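Local structure of cell wall surface anchor family protein (Streptococcus pneumoniae, 4OQ1) at residues Arg47-Asp58 with Ser83-Leu94. The protein probably anchors the pneumococcal pilus to the cell wall as its ancillary pilin, built in part from transthyretin-like (CnaB-type) beta domains. The protein carries 3 engineered substitutions. Residues are numbered along the deposited sequence; the frame is centred on the assembly and turned at random.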
loop_
_atom_site.group_PDB
_atom_site.type_symbol
_atom_site.label_atom_id
_atom_site.label_comp_id
_atom_site.label_asym_id
_atom_site.label_seq_id
_atom_site.Cartn_x
_atom_site.Cartn_y
_atom_site.Cartn_z
ATOM N N ARG A 47 -17.266 20.055 -2.118
ATOM C CA ARG A 47 -18.615 19.487 -2.237
ATOM C C ARG A 47 -19.552 20.444 -2.972
ATOM O O ARG A 47 -20.732 20.109 -3.245
ATOM C CB ARG A 47 -19.224 19.174 -0.866
ATOM C CG ARG A 47 -18.257 18.584 0.143
ATOM C CD ARG A 47 -18.844 18.699 1.538
ATOM N NE ARG A 47 -20.039 17.871 1.635
ATOM C CZ ARG A 47 -20.098 16.660 2.187
ATOM N NH1 ARG A 47 -19.023 16.100 2.715
ATOM N NH2 ARG A 47 -21.251 15.996 2.217
ATOM N N ASP A 48 -19.018 21.618 -3.311
ATOM C CA ASP A 48 -19.797 22.771 -3.779
ATOM C C ASP A 48 -19.321 23.158 -5.168
ATOM O O ASP A 48 -18.116 23.007 -5.492
ATOM C CB ASP A 48 -19.584 23.962 -2.802
ATOM C CG ASP A 48 -20.307 25.261 -3.251
ATOM O OD1 ASP A 48 -21.556 25.294 -3.117
ATOM O OD2 ASP A 48 -19.648 26.242 -3.718
ATOM N N GLY A 49 -20.250 23.673 -5.981
ATOM C CA GLY A 49 -19.917 24.192 -7.333
ATOM C C GLY A 49 -19.964 23.166 -8.486
ATOM O O GLY A 49 -19.472 23.412 -9.576
ATOM N N HIS A 50 -20.485 21.975 -8.223
ATOM C CA HIS A 50 -20.636 20.982 -9.285
ATOM C C HIS A 50 -21.960 21.140 -10.019
ATOM O O HIS A 50 -22.983 21.510 -9.424
ATOM C CB HIS A 50 -20.457 19.566 -8.711
ATOM C CG HIS A 50 -19.124 19.373 -8.061
ATOM N ND1 HIS A 50 -17.946 19.380 -8.778
ATOM C CD2 HIS A 50 -18.768 19.306 -6.761
ATOM C CE1 HIS A 50 -16.921 19.243 -7.960
ATOM N NE2 HIS A 50 -17.395 19.191 -6.725
ATOM N N ARG A 51 -21.949 20.810 -11.308
ATOM C CA ARG A 51 -23.189 20.796 -12.063
ATOM C C ARG A 51 -23.481 19.421 -12.677
ATOM O O ARG A 51 -22.577 18.718 -13.092
ATOM C CB ARG A 51 -23.169 21.859 -13.162
ATOM C CG ARG A 51 -22.853 23.287 -12.676
ATOM C CD ARG A 51 -23.128 24.336 -13.734
ATOM N NE ARG A 51 -24.576 24.461 -14.045
ATOM C CZ ARG A 51 -25.470 25.216 -13.393
ATOM N NH1 ARG A 51 -25.107 25.969 -12.378
ATOM N NH2 ARG A 51 -26.747 25.225 -13.775
ATOM N N LEU A 52 -24.756 19.061 -12.758
ATOM C CA LEU A 52 -25.145 17.831 -13.503
ATOM C C LEU A 52 -25.450 18.153 -14.961
ATOM O O LEU A 52 -26.346 18.921 -15.256
ATOM C CB LEU A 52 -26.309 17.195 -12.822
ATOM C CG LEU A 52 -26.663 15.849 -13.456
ATOM C CD1 LEU A 52 -25.689 14.695 -13.054
ATOM C CD2 LEU A 52 -28.080 15.525 -13.108
ATOM N N GLN A 53 -24.636 17.672 -15.884
ATOM C CA GLN A 53 -24.878 17.846 -17.284
ATOM C C GLN A 53 -25.982 16.895 -17.751
ATOM O O GLN A 53 -25.934 15.665 -17.409
ATOM C CB GLN A 53 -23.624 17.502 -18.098
ATOM C CG GLN A 53 -22.419 18.383 -17.760
ATOM C CD GLN A 53 -22.690 19.849 -18.014
ATOM O OE1 GLN A 53 -23.315 20.248 -19.001
ATOM N NE2 GLN A 53 -22.264 20.643 -17.090
ATOM N N VAL A 54 -26.953 17.429 -18.491
ATOM C CA VAL A 54 -28.032 16.631 -19.050
ATOM C C VAL A 54 -28.374 16.985 -20.516
ATOM O O VAL A 54 -28.015 18.059 -21.042
ATOM C CB VAL A 54 -29.317 16.702 -18.191
ATOM C CG1 VAL A 54 -29.064 16.398 -16.748
ATOM C CG2 VAL A 54 -30.022 18.060 -18.340
ATOM N N TRP A 55 -29.095 16.099 -21.163
ATOM C CA TRP A 55 -29.745 16.413 -22.387
ATOM C C TRP A 55 -31.197 16.289 -22.170
ATOM O O TRP A 55 -31.656 15.226 -21.735
ATOM C CB TRP A 55 -29.340 15.413 -23.446
ATOM C CG TRP A 55 -27.912 15.500 -23.917
ATOM C CD1 TRP A 55 -27.460 16.128 -25.065
ATOM C CD2 TRP A 55 -26.769 15.006 -23.273
ATOM N NE1 TRP A 55 -26.119 16.026 -25.180
ATOM C CE2 TRP A 55 -25.635 15.376 -24.092
ATOM C CE3 TRP A 55 -26.550 14.351 -22.080
ATOM C CZ2 TRP A 55 -24.359 15.010 -23.775
ATOM C CZ3 TRP A 55 -25.263 13.985 -21.725
ATOM C CH2 TRP A 55 -24.177 14.325 -22.579
ATOM N N LYS A 56 -31.958 17.276 -22.587
ATOM C CA LYS A 56 -33.436 17.226 -22.467
ATOM C C LYS A 56 -34.013 16.721 -23.776
ATOM O O LYS A 56 -33.725 17.279 -24.863
ATOM C CB LYS A 56 -33.968 18.640 -22.150
ATOM C CG LYS A 56 -35.511 18.728 -21.950
ATOM C CD LYS A 56 -36.020 20.195 -21.743
ATOM C CE LYS A 56 -37.481 20.217 -21.329
ATOM N NZ LYS A 56 -38.407 19.483 -22.233
ATOM N N LEU A 57 -34.716 15.603 -23.700
ATOM C CA LEU A 57 -35.169 14.902 -24.885
ATOM C C LEU A 57 -36.443 15.559 -25.442
ATOM O O LEU A 57 -37.180 16.102 -24.710
ATOM C CB LEU A 57 -35.414 13.387 -24.634
ATOM C CG LEU A 57 -34.398 12.472 -23.958
ATOM C CD1 LEU A 57 -34.776 10.957 -23.926
ATOM C CD2 LEU A 57 -33.096 12.569 -24.636
ATOM N N ASP A 58 -36.610 15.532 -26.772
ATOM C CA ASP A 58 -37.809 16.018 -27.457
ATOM C C ASP A 58 -38.957 15.056 -27.284
ATOM O O ASP A 58 -38.791 13.959 -26.848
ATOM C CB ASP A 58 -37.528 16.217 -28.947
ATOM C CG ASP A 58 -37.215 14.909 -29.708
ATOM O OD1 ASP A 58 -37.967 13.933 -29.635
ATOM O OD2 ASP A 58 -36.200 14.827 -30.440
ATOM N N SER A 83 -30.475 16.586 -31.689
ATOM C CA SER A 83 -31.767 17.198 -31.579
ATOM C C SER A 83 -32.091 17.645 -30.144
ATOM O O SER A 83 -33.128 18.226 -29.958
ATOM C CB SER A 83 -32.864 16.282 -32.121
ATOM O OG SER A 83 -33.145 15.229 -31.246
ATOM N N PHE A 84 -31.271 17.328 -29.131
ATOM C CA PHE A 84 -31.696 17.496 -27.742
ATOM C C PHE A 84 -31.130 18.810 -27.283
ATOM O O PHE A 84 -30.180 19.294 -27.852
ATOM C CB PHE A 84 -31.171 16.372 -26.812
ATOM C CG PHE A 84 -31.508 14.983 -27.274
ATOM C CD1 PHE A 84 -32.674 14.747 -27.944
ATOM C CD2 PHE A 84 -30.687 13.954 -26.974
ATOM C CE1 PHE A 84 -32.954 13.478 -28.402
ATOM C CE2 PHE A 84 -30.998 12.637 -27.388
ATOM C CZ PHE A 84 -32.095 12.453 -28.156
ATOM N N LYS A 85 -31.722 19.355 -26.231
ATOM C CA LYS A 85 -31.263 20.565 -25.619
ATOM C C LYS A 85 -30.277 20.160 -24.514
ATOM O O LYS A 85 -30.673 19.496 -23.574
ATOM C CB LYS A 85 -32.440 21.354 -25.011
ATOM C CG LYS A 85 -32.056 22.597 -24.207
ATOM C CD LYS A 85 -33.148 23.135 -23.230
ATOM C CE LYS A 85 -32.827 24.596 -22.808
ATOM N NZ LYS A 85 -33.812 25.223 -21.873
ATOM N N LYS A 86 -29.018 20.576 -24.658
ATOM C CA LYS A 86 -27.999 20.304 -23.686
ATOM C C LYS A 86 -28.104 21.317 -22.605
ATOM O O LYS A 86 -28.086 22.528 -22.876
ATOM C CB LYS A 86 -26.625 20.391 -24.316
ATOM C CG LYS A 86 -25.500 19.976 -23.385
ATOM C CD LYS A 86 -25.468 18.465 -23.106
ATOM C CE LYS A 86 -24.510 18.159 -21.951
ATOM N NZ LYS A 86 -23.150 18.755 -22.189
ATOM N N THR A 87 -28.287 20.894 -21.374
ATOM C CA THR A 87 -28.317 21.899 -20.297
ATOM C C THR A 87 -27.582 21.389 -19.057
ATOM O O THR A 87 -26.896 20.339 -19.156
ATOM C CB THR A 87 -29.736 22.409 -20.039
ATOM O OG1 THR A 87 -29.692 23.557 -19.201
ATOM C CG2 THR A 87 -30.650 21.367 -19.437
ATOM N N SER A 88 -27.684 22.116 -17.937
ATOM C CA SER A 88 -27.145 21.632 -16.696
ATOM C C SER A 88 -27.792 22.224 -15.464
ATOM O O SER A 88 -28.421 23.247 -15.541
ATOM C CB SER A 88 -25.643 21.855 -16.745
ATOM O OG SER A 88 -25.365 23.178 -16.354
ATOM N N PHE A 89 -27.702 21.536 -14.326
ATOM C CA PHE A 89 -28.291 21.929 -13.088
ATOM C C PHE A 89 -27.273 21.902 -11.963
ATOM O O PHE A 89 -26.332 21.066 -11.966
ATOM C CB PHE A 89 -29.423 20.988 -12.742
ATOM C CG PHE A 89 -30.454 20.926 -13.801
ATOM C CD1 PHE A 89 -31.245 22.035 -14.114
ATOM C CD2 PHE A 89 -30.649 19.758 -14.506
ATOM C CE1 PHE A 89 -32.189 21.975 -15.119
ATOM C CE2 PHE A 89 -31.625 19.687 -15.505
ATOM C CZ PHE A 89 -32.401 20.770 -15.807
ATOM N N GLU A 90 -27.454 22.796 -10.995
ATOM C CA GLU A 90 -26.602 22.811 -9.802
ATOM C C GLU A 90 -26.770 21.583 -8.976
ATOM O O GLU A 90 -27.903 21.164 -8.691
ATOM C CB GLU A 90 -26.955 23.985 -8.892
ATOM C CG GLU A 90 -26.712 25.323 -9.556
ATOM C CD GLU A 90 -26.563 26.483 -8.593
ATOM O OE1 GLU A 90 -26.296 26.258 -7.378
ATOM O OE2 GLU A 90 -26.693 27.634 -9.097
ATOM N N MET A 91 -25.649 21.024 -8.525
ATOM C CA MET A 91 -25.709 19.868 -7.594
ATOM C C MET A 91 -25.114 20.223 -6.275
ATOM O O MET A 91 -24.176 21.025 -6.176
ATOM C CB MET A 91 -24.942 18.635 -8.072
ATOM C CG MET A 91 -24.597 18.607 -9.510
ATOM S SD MET A 91 -23.520 17.230 -9.952
ATOM C CE MET A 91 -24.308 15.919 -9.063
ATOM N N THR A 92 -25.661 19.604 -5.262
ATOM C CA THR A 92 -25.021 19.616 -3.961
ATOM C C THR A 92 -24.801 18.157 -3.438
ATOM O O THR A 92 -25.730 17.301 -3.493
ATOM C CB THR A 92 -25.824 20.478 -2.959
ATOM O OG1 THR A 92 -25.122 20.539 -1.713
ATOM C CG2 THR A 92 -27.189 19.886 -2.690
ATOM N N PHE A 93 -23.586 17.889 -2.936
ATOM C CA PHE A 93 -23.288 16.648 -2.161
ATOM C C PHE A 93 -23.555 16.758 -0.664
ATOM O O PHE A 93 -22.689 17.191 0.085
ATOM C CB PHE A 93 -21.833 16.308 -2.332
ATOM C CG PHE A 93 -21.462 15.897 -3.729
ATOM C CD1 PHE A 93 -21.411 14.552 -4.074
ATOM C CD2 PHE A 93 -21.135 16.851 -4.688
ATOM C CE1 PHE A 93 -21.043 14.178 -5.349
ATOM C CE2 PHE A 93 -20.771 16.481 -5.967
ATOM C CZ PHE A 93 -20.730 15.144 -6.290
ATOM N N LEU A 94 -24.720 16.321 -0.231
ATOM C CA LEU A 94 -25.090 16.255 1.160
ATOM C C LEU A 94 -24.473 15.007 1.827
ATOM O O LEU A 94 -23.572 14.402 1.278
ATOM C CB LEU A 94 -26.624 16.275 1.290
ATOM C CG LEU A 94 -27.398 17.417 0.623
ATOM C CD1 LEU A 94 -28.862 17.353 0.985
ATOM C CD2 LEU A 94 -26.855 18.786 1.030
HETATM O O HOH W 1 -21.648 20.544 -5.810
#
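K86 lays its aliphatic chain over one face of the W55 indole: CD stands 3.4 Å from the centroid of the five-membered ring and close to its normal, a CH-pi contact. CG of K86 lies opposite the backbone N (chi1 -174°), and bends at chi2 and again at chi4 bring NZ within 4.7 Å of the centroid of the six-membered ring, displaced toward its rim, an off-centre cation-pi contact. F84 adds its CB at the indole edge, while its phenyl face receives the L57 methyl CD2, 3.5 Å from the ring centroid, a knob placed almost centrally. Along the other face of the sheet, V54 CG2 nests in the angle between T87 CG2 and F89 CE2, 3.5 Å from the first, and the M91 chain lies against L52 CB and the backbone of R51. R51 grips S88 side-on with two nitrogens: NE reaches OG at 2.8 Å on a nearly straight path (170°) in the guanidinium plane, and NH2 binds the carbonyl O from above the carbonyl plane. The H50 and F93 rings meet obliquely, planes nearly perpendicular. Beside them a water receives H50 N-H and donates to R47 O and M91 O, and R47 NH2 donates to F93 O at 2.8 Å.

Paired backbone bonds at L52/F89, V54/T87 and K56/K85 establish an antiparallel ladder; the strand directions are 147° apart. These are adjacent inner strands of the N-terminal eight-stranded mixed sheet, joined by a long connection carrying helix 66-73: 50-56 also pairs with 106-110, through W55 to Y109, and 85-93 with 98-103, through E90 to S101. On their shared face V54 packs on Y108 and V110 and F89 on V100; F93 meets Y37 and V41 of helix 37-42.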